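Beta subunit of a putative Aromatic-ring-hydroxylating dioxygenase (Novosphingobium aromaticivorans DSM 12444, PDB 3EBY) is probably the non-catalytic beta subunit of an aromatic-ring-hydroxylating dioxygenase, a structural partner of the iron-bearing alpha subunit in related enzymes. Local coordinates at residues Val47-Asn52 and Cys148-Leu153; Arg123-Gly128 and Arg154-Leu159. All coordinates share one frame; numbering follows the deposited sequence. Where two conformers were deposited one is given.

Contact 1: Val47-Asn52 and Cys148-Leu153; sequences VIAREN and CIYDTL
The phenol ring of Y150 lies against the backbone of I48 and A49, with A49 CA over one of its faces, 3.9 Å from the ring centroid and offset toward the rim. That is a CH-pi contact, and A49 CB extends the cover toward CZ and OH. The ring gets there because CG of Y150 sits between its backbone N and carbonyl carbon (chi1 72°), which swings it across to the neighbouring strand. V47 meets it at about a right angle, CG1 coming to 3.5 Å from CD2 of Y150, while V47 CG2 packs on CB and SG of C148. I48 and I149 pair on the face turned away from V47 and C148, their side-chain contact left doubtful by the two conformers of I48. Beneath these side chains the strands 43-49 and 142-150 are parallel neighbours in the curved mixed sheet of the NTF2-like fold. I48 holds C148 O through its N (2.9 Å) and receives Y150 N at its O (3.0 Å). R50 N then bonds Y150 O, carrying the ladder into the 3-10 turn 50-52. Beyond the strands, R50 grips the carboxylate of D151 side-on: NE reaches OD1 (2.8 Å) from above the carboxylate plane, and NH2 reaches OD2 (3.3 Å) in a nearly straight bond on the syn side. The guanidinium and carboxylate planes are 24° apart, and the bend of the arginine chain at chi3 (-76°) turns its NE edge to the acid. This ion pair stands at a subunit boundary, where R50 NH1 also bonds D28 O of the second subunit and the R50 chain packs on F87 of that subunit.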
ATOM      1  N   VAL A  47     -13.074  12.635  11.157  1.00 16.49           N
ATOM      2  CA  VAL A  47     -13.355  11.422  10.396  1.00 15.27           C
ATOM      3  C   VAL A  47     -14.809  11.590   9.874  1.00 15.48           C
ATOM      4  O   VAL A  47     -15.763  11.708  10.673  1.00 15.69           O
ATOM      5  CB  VAL A  47     -13.195  10.153  11.282  1.00 14.05           C
ATOM      6  CG1 VAL A  47     -13.606   8.893  10.488  1.00 14.19           C
ATOM      7  CG2 VAL A  47     -11.706  10.029  11.818  1.00 15.83           C
ATOM      8  N   ILE A  48     -14.947  11.685   8.550  0.50 16.83           N
ATOM      9  CA  ILE A  48     -16.213  12.047   7.918  0.50 19.32           C
ATOM     10  C   ILE A  48     -16.489  11.165   6.723  0.50 18.12           C
ATOM     11  O   ILE A  48     -15.571  10.806   5.977  0.50 16.12           O
ATOM     12  CB  ILE A  48     -16.211  13.520   7.445  0.50 19.17           C
ATOM     13  CG1 ILE A  48     -14.893  13.859   6.740  0.50 20.08           C
ATOM     14  CG2 ILE A  48     -16.409  14.439   8.615  0.50 22.93           C
ATOM     15  CD1 ILE A  48     -15.003  15.039   5.769  0.50 26.17           C
ATOM     16  N   ALA A  49     -17.749  10.771   6.565  1.00 15.18           N
ATOM     17  CA  ALA A  49     -18.155   9.913   5.421  1.00 19.08           C
ATOM     18  C   ALA A  49     -18.022  10.658   4.094  1.00 21.04           C
ATOM     19  O   ALA A  49     -18.280  11.860   4.027  1.00 20.82           O
ATOM     20  CB  ALA A  49     -19.600   9.432   5.622  1.00 21.38           C
ATOM     21  N   ARG A  50     -17.593   9.948   3.040  1.00 18.12           N
ATOM     22  CA  ARG A  50     -17.403  10.557   1.711  1.00 17.52           C
ATOM     23  C   ARG A  50     -18.642  11.375   1.290  1.00 21.53           C
ATOM     24  O   ARG A  50     -18.524  12.494   0.797  1.00 25.17           O
ATOM     25  CB  ARG A  50     -17.126   9.467   0.663  1.00 19.94           C
ATOM     26  CG  ARG A  50     -16.770  10.016  -0.736  1.00 23.77           C
ATOM     27  CD  ARG A  50     -16.902   8.949  -1.843  1.00 23.04           C
ATOM     28  NE  ARG A  50     -15.815   7.954  -1.888  1.00 28.84           N
ATOM     29  CZ  ARG A  50     -14.925   7.837  -2.887  1.00 26.17           C
ATOM     30  NH1 ARG A  50     -14.880   8.736  -3.877  1.00 22.61           N
ATOM     31  NH2 ARG A  50     -14.032   6.860  -2.861  1.00 34.05           N
ATOM     32  N   GLU A  51     -19.813  10.795   1.450  1.00 20.52           N
ATOM     33  CA  GLU A  51     -21.034  11.486   1.022  1.00 26.98           C
ATOM     34  C   GLU A  51     -21.359  12.749   1.838  1.00 32.72           C
ATOM     35  O   GLU A  51     -22.049  13.656   1.342  1.00 33.66           O
ATOM     36  CB  GLU A  51     -22.212  10.546   1.058  1.00 29.18           C
ATOM     37  CG  GLU A  51     -22.183   9.537  -0.047  1.00 33.23           C
ATOM     38  CD  GLU A  51     -23.279   8.533   0.073  1.00 40.30           C
ATOM     39  OE1 GLU A  51     -23.275   7.779   1.068  1.00 36.17           O
ATOM     40  OE2 GLU A  51     -24.140   8.477  -0.845  1.00 42.92           O
ATOM     41  N   ASN A  52     -20.874  12.808   3.075  1.00 29.31           N
ATOM     42  CA  ASN A  52     -21.182  13.941   3.970  1.00 32.42           C
ATOM     43  C   ASN A  52     -20.379  15.170   3.608  1.00 37.01           C
ATOM     44  O   ASN A  52     -20.678  16.280   4.074  1.00 41.98           O
ATOM     45  CB  ASN A  52     -20.887  13.593   5.442  1.00 30.12           C
ATOM     46  CG  ASN A  52     -21.784  12.480   5.999  1.00 31.26           C
ATOM     47  OD1 ASN A  52     -22.540  11.864   5.282  1.00 38.50           O
ATOM     48  ND2 ASN A  52     -21.605  12.167   7.294  1.00 38.77           N
ATOM     49  N   CYS A 148     -10.148  12.443   7.535  1.00 16.23           N
ATOM     50  CA  CYS A 148     -10.198  11.078   7.014  1.00 15.00           C
ATOM     51  C   CYS A 148     -11.543  10.896   6.356  1.00 17.28           C
ATOM     52  O   CYS A 148     -12.583  10.835   7.046  1.00 15.02           O
ATOM     53  CB  CYS A 148     -10.048  10.066   8.166  1.00 15.20           C
ATOM     54  SG  CYS A 148      -8.612  10.334   9.254  1.00 17.15           S
ATOM     55  N   ILE A 149     -11.552  10.977   5.026  1.00 14.65           N
ATOM     56  CA  ILE A 149     -12.797  10.886   4.243  1.00 13.73           C
ATOM     57  C   ILE A 149     -13.040   9.409   3.848  1.00 14.66           C
ATOM     58  O   ILE A 149     -12.277   8.837   3.039  1.00 15.93           O
ATOM     59  CB  ILE A 149     -12.730  11.770   2.948  1.00 14.93           C
ATOM     60  CG1 ILE A 149     -12.402  13.230   3.289  1.00 17.22           C
ATOM     61  CG2 ILE A 149     -14.075  11.660   2.165  1.00 15.93           C
ATOM     62  CD1 ILE A 149     -12.370  14.168   2.084  1.00 19.61           C
ATOM     63  N   TYR A 150     -14.027   8.763   4.484  1.00 15.12           N
ATOM     64  CA  TYR A 150     -14.108   7.308   4.439  1.00 16.83           C
ATOM     65  C   TYR A 150     -15.330   6.749   3.698  1.00 19.63           C
ATOM     66  O   TYR A 150     -16.399   7.398   3.609  1.00 17.28           O
ATOM     67  CB  TYR A 150     -13.996   6.702   5.854  1.00 16.95           C
ATOM     68  CG  TYR A 150     -15.248   6.925   6.716  1.00 15.96           C
ATOM     69  CD1 TYR A 150     -16.298   6.022   6.691  1.00 17.91           C
ATOM     70  CD2 TYR A 150     -15.367   8.047   7.534  1.00 16.56           C
ATOM     71  CE1 TYR A 150     -17.441   6.225   7.473  1.00 18.84           C
ATOM     72  CE2 TYR A 150     -16.516   8.252   8.325  1.00 17.42           C
ATOM     73  CZ  TYR A 150     -17.548   7.360   8.259  1.00 20.64           C
ATOM     74  OH  TYR A 150     -18.678   7.556   9.052  1.00 18.91           O
ATOM     75  N   ASP A 151     -15.136   5.558   3.146  1.00 19.49           N
ATOM     76  CA  ASP A 151     -16.135   4.886   2.323  1.00 18.75           C
ATOM     77  C   ASP A 151     -16.994   3.893   3.131  1.00 19.84           C
ATOM     78  O   ASP A 151     -18.195   3.822   2.937  1.00 21.08           O
ATOM     79  CB  ASP A 151     -15.430   4.141   1.167  1.00 16.66           C
ATOM     80  CG  ASP A 151     -14.736   5.076   0.215  1.00 19.86           C
ATOM     81  OD1 ASP A 151     -15.074   6.291   0.243  1.00 24.10           O
ATOM     82  OD2 ASP A 151     -13.816   4.610  -0.498  1.00 28.86           O
ATOM     83  N   THR A 152     -16.359   3.181   4.058  1.00 19.35           N
ATOM     84  CA  THR A 152     -16.947   2.036   4.759  1.00 20.34           C
ATOM     85  C   THR A 152     -17.994   2.495   5.787  1.00 25.99           C
ATOM     86  O   THR A 152     -17.686   3.287   6.671  1.00 27.40           O
ATOM     87  CB  THR A 152     -15.855   1.233   5.473  1.00 19.67           C
ATOM     88  OG1 THR A 152     -14.712   1.084   4.596  1.00 17.56           O
ATOM     89  CG2 THR A 152     -16.369  -0.164   5.910  1.00 22.18           C
ATOM     90  N   LEU A 153     -19.201   1.937   5.694  1.00 20.20           N
ATOM     91  CA  LEU A 153     -20.374   2.432   6.477  1.00 22.26           C
ATOM     92  C   LEU A 153     -20.211   2.234   7.983  1.00 23.63           C
ATOM     93  O   LEU A 153     -20.376   3.173   8.779  1.00 25.29           O
ATOM     94  CB  LEU A 153     -21.647   1.691   6.025  1.00 23.57           C
ATOM     95  CG  LEU A 153     -22.966   1.983   6.774  1.00 23.15           C
ATOM     96  CD1 LEU A 153     -23.288   3.471   6.765  1.00 21.35           C
ATOM     97  CD2 LEU A 153     -24.114   1.179   6.164  1.00 21.04           C
TER

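Contact 2: Arg123-Gly128 and Arg154-Leu159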
ATOM      1  N   ARG A 123     -10.468  -8.403   8.293  1.00 21.98           N
ATOM      2  CA  ARG A 123     -11.453  -7.776   7.424  1.00 23.84           C
ATOM      3  C   ARG A 123     -11.070  -6.356   7.161  1.00 20.17           C
ATOM      4  O   ARG A 123     -10.272  -5.779   7.869  1.00 19.73           O
ATOM      5  CB  ARG A 123     -12.814  -7.759   8.107  1.00 25.41           C
ATOM      6  CG  ARG A 123     -13.370  -9.116   8.399  1.00 32.65           C
ATOM      7  CD  ARG A 123     -14.684  -9.005   9.146  1.00 34.64           C
ATOM      8  NE  ARG A 123     -15.224 -10.324   9.448  1.00 38.75           N
ATOM      9  CZ  ARG A 123     -14.946 -11.028  10.542  1.00 36.25           C
ATOM     10  NH1 ARG A 123     -14.194 -10.516  11.509  1.00 46.84           N
ATOM     11  NH2 ARG A 123     -15.452 -12.242  10.678  1.00 43.92           N
ATOM     12  N   ILE A 124     -11.646  -5.785   6.117  1.00 18.34           N
ATOM     13  CA  ILE A 124     -11.484  -4.366   5.857  1.00 18.02           C
ATOM     14  C   ILE A 124     -12.365  -3.575   6.813  1.00 18.05           C
ATOM     15  O   ILE A 124     -13.600  -3.740   6.819  1.00 22.34           O
ATOM     16  CB  ILE A 124     -11.873  -3.980   4.413  1.00 21.21           C
ATOM     17  CG1 ILE A 124     -11.030  -4.764   3.387  1.00 26.38           C
ATOM     18  CG2 ILE A 124     -11.693  -2.481   4.255  1.00 19.06           C
ATOM     19  CD1 ILE A 124     -11.760  -5.067   2.091  1.00 25.85           C
ATOM     20  N   TYR A 125     -11.743  -2.796   7.692  1.00 14.98           N
ATOM     21  CA  TYR A 125     -12.471  -2.021   8.697  1.00 14.95           C
ATOM     22  C   TYR A 125     -12.896  -0.640   8.193  1.00 14.56           C
ATOM     23  O   TYR A 125     -14.068  -0.237   8.365  1.00 17.55           O
ATOM     24  CB  TYR A 125     -11.636  -1.907   9.966  1.00 18.46           C
ATOM     25  CG  TYR A 125     -12.188  -0.966  10.991  1.00 17.82           C
ATOM     26  CD1 TYR A 125     -13.428  -1.181  11.563  1.00 23.58           C
ATOM     27  CD2 TYR A 125     -11.500   0.168  11.340  1.00 20.99           C
ATOM     28  CE1 TYR A 125     -13.947  -0.296  12.493  1.00 24.46           C
ATOM     29  CE2 TYR A 125     -12.021   1.080  12.234  1.00 21.52           C
ATOM     30  CZ  TYR A 125     -13.232   0.825  12.836  1.00 19.97           C
ATOM     31  OH  TYR A 125     -13.723   1.723  13.759  1.00 23.17           O
ATOM     32  N   ASN A 126     -11.943   0.103   7.612  1.00 16.44           N
ATOM     33  CA  ASN A 126     -12.216   1.454   7.122  1.00 15.02           C
ATOM     34  C   ASN A 126     -11.283   1.785   5.973  1.00 17.58           C
ATOM     35  O   ASN A 126     -10.049   1.679   6.130  1.00 16.74           O
ATOM     36  CB  ASN A 126     -12.044   2.474   8.272  1.00 12.58           C
ATOM     37  CG  ASN A 126     -12.470   3.852   7.901  1.00 20.24           C
ATOM     38  OD1 ASN A 126     -11.670   4.634   7.396  1.00 18.82           O
ATOM     39  ND2 ASN A 126     -13.774   4.153   8.072  1.00 18.85           N
ATOM     40  N   ALA A 127     -11.861   2.064   4.801  1.00 15.84           N
ATOM     41  CA  ALA A 127     -11.111   2.550   3.626  1.00 14.79           C
ATOM     42  C   ALA A 127     -11.478   3.994   3.332  1.00 13.41           C
ATOM     43  O   ALA A 127     -12.659   4.375   3.417  1.00 15.43           O
ATOM     44  CB  ALA A 127     -11.407   1.657   2.370  1.00 15.71           C
ATOM     45  N   GLY A 128     -10.493   4.790   2.908  1.00 14.40           N
ATOM     46  CA  GLY A 128     -10.732   6.225   2.651  1.00 15.00           C
ATOM     47  C   GLY A 128      -9.518   6.922   2.087  1.00 18.05           C
ATOM     48  O   GLY A 128      -8.614   6.267   1.574  1.00 16.58           O
ATOM     49  N   ARG A 154     -19.952   0.993   8.375  1.00 21.35           N
ATOM     50  CA  ARG A 154     -19.878   0.667   9.778  1.00 24.61           C
ATOM     51  C   ARG A 154     -18.522   1.104  10.279  1.00 24.14           C
ATOM     52  O   ARG A 154     -17.535   0.985   9.571  1.00 30.01           O
ATOM     53  CB  ARG A 154     -20.108  -0.820  10.001  1.00 21.53           C
ATOM     54  CG  ARG A 154     -21.566  -1.265   9.761  1.00 26.21           C
ATOM     55  CD  ARG A 154     -22.504  -0.922  10.973  1.00 35.83           C
ATOM     56  NE  ARG A 154     -22.999   0.464  10.943  1.00 32.57           N
ATOM     57  CZ  ARG A 154     -24.088   0.869  10.284  1.00 36.35           C
ATOM     58  NH1 ARG A 154     -24.842  -0.004   9.625  1.00 30.18           N
ATOM     59  NH2 ARG A 154     -24.434   2.155  10.299  1.00 38.58           N
ATOM     60  N   ILE A 155     -18.541   1.856  11.361  1.00 22.60           N
ATOM     61  CA  ILE A 155     -17.334   2.337  11.980  1.00 21.15           C
ATOM     62  C   ILE A 155     -17.643   2.356  13.474  1.00 20.46           C
ATOM     63  O   ILE A 155     -18.816   2.515  13.864  1.00 17.61           O
ATOM     64  CB  ILE A 155     -16.967   3.745  11.452  1.00 20.75           C
ATOM     65  CG1 ILE A 155     -15.576   4.185  11.926  1.00 21.57           C
ATOM     66  CG2 ILE A 155     -18.026   4.783  11.852  1.00 19.63           C
ATOM     67  CD1 ILE A 155     -15.102   5.456  11.272  1.00 22.02           C
ATOM     68  N   ALA A 156     -16.624   2.122  14.298  1.00 18.27           N
ATOM     69  CA  ALA A 156     -16.827   2.108  15.758  1.00 18.71           C
ATOM     70  C   ALA A 156     -17.340   3.461  16.225  1.00 15.52           C
ATOM     71  O   ALA A 156     -16.800   4.504  15.835  1.00 19.49           O
ATOM     72  CB  ALA A 156     -15.531   1.788  16.470  1.00 18.30           C
ATOM     73  N   THR A 157     -18.312   3.446  17.136  1.00 16.70           N
ATOM     74  CA  THR A 157     -18.801   4.680  17.732  1.00 16.05           C
ATOM     75  C   THR A 157     -18.581   4.746  19.247  1.00 20.38           C
ATOM     76  O   THR A 157     -18.828   5.795  19.864  1.00 18.80           O
ATOM     77  CB  THR A 157     -20.293   4.920  17.425  1.00 18.68           C
ATOM     78  OG1 THR A 157     -21.097   3.879  18.017  1.00 19.96           O
ATOM     79  CG2 THR A 157     -20.527   4.971  15.905  1.00 17.86           C
ATOM     80  N   LEU A 158     -18.069   3.656  19.838  1.00 17.84           N
ATOM     81  CA  LEU A 158     -17.708   3.649  21.268  1.00 15.35           C
ATOM     82  C   LEU A 158     -16.233   3.291  21.407  1.00 18.64           C
ATOM     83  O   LEU A 158     -15.770   2.265  20.863  1.00 19.30           O
ATOM     84  CB  LEU A 158     -18.580   2.643  22.060  1.00 18.05           C
ATOM     85  CG  LEU A 158     -18.296   2.507  23.575  1.00 14.54           C
ATOM     86  CD1 LEU A 158     -18.699   3.791  24.306  1.00 17.20           C
ATOM     87  CD2 LEU A 158     -19.024   1.295  24.174  1.00 15.43           C
ATOM     88  N   LEU A 159     -15.485   4.154  22.093  1.00 17.60           N
ATOM     89  CA  LEU A 159     -14.043   3.903  22.361  1.00 17.54           C
ATOM     90  C   LEU A 159     -13.297   3.527  21.082  1.00 21.78           C
ATOM     91  O   LEU A 159     -12.500   2.569  21.059  1.00 20.17           O
ATOM     92  CB  LEU A 159     -13.879   2.824  23.453  1.00 18.54           C
ATOM     93  CG  LEU A 159     -14.409   3.218  24.841  1.00 23.23           C
ATOM     94  CD1 LEU A 159     -14.444   2.018  25.786  1.00 20.48           C
ATOM     95  CD2 LEU A 159     -13.638   4.390  25.453  1.00 18.74           C
TER
HETATM   96  O   HOH W   1     -16.193  -1.572   9.398  1.00 20.61           O
HETATM   97  O   HOH W   2     -15.417   2.093   9.032  1.00 22.00           O
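Y125 reaches from strand 122-135 to the loop after strand 142-150, and its OH accepts a hydrogen bond from A156 N at 3.0 Å. The amide arrives at the edge of the ring, near its plane, and the bond is close to straight (162°). A chi1 of 171° sets CG anti to the backbone N and carries the OH over to the loop. Around this bond the packing is close: A156 CB comes within 3.3 Å of Y125 OH, and CG1 of I155 lies obliquely to the ring, 3.6 Å from the same oxygen. On the far end of I155, CD1 touches ND2 of N126 at 3.7 Å, while OD1 of that amide is bonded to Y111 OH. Y125 and N126 both face V113 in a classic beta bulge, two residues of strand 122-135 opposite one of strand 104-116. A phenylalanine in place of Y125 would probably keep much of the ring packing but leave A156 N without its acceptor, so that the loop would be less firmly fixed. The other side of the contact is wet and looser. Here the carbonyls of Y125 and R154 stay 3.9 Å apart, O to O; one water donates to both, and a second lies near both and accepts from N126 ND2 at 2.8 Å, its own donations not settled. R154 itself points its charged end away from the strand. Two carbonyl oxygens cannot bond each other directly, and a water donating to both bridges them, which implies a junction of one direct side-chain bond beside a hydrated seam.

In the fold
Contacts 1 and 2 have centres about 10 Å apart and are continuous along the chain, since 148-153 runs straight into 154-159. Strands 142-150 and 122-135 are also antiparallel neighbours in one sheet, so strand 142-150 lies between strand 43-49 of contact 1 and strand 122-135 of contact 2. They meet directly at A127: D151 N approaches A127 O at 2.8 Å and T152 OG1 approaches A127 N at 3.0 Å, both probable hydrogen bonds. Y150 CB packs on N126 ND2 (3.4 Å), and I155 touches both V47 and Y150. Both contacts border the second subunit, and I124 of contact 2 packs on I124 of the third, so this region takes part in trimer assembly.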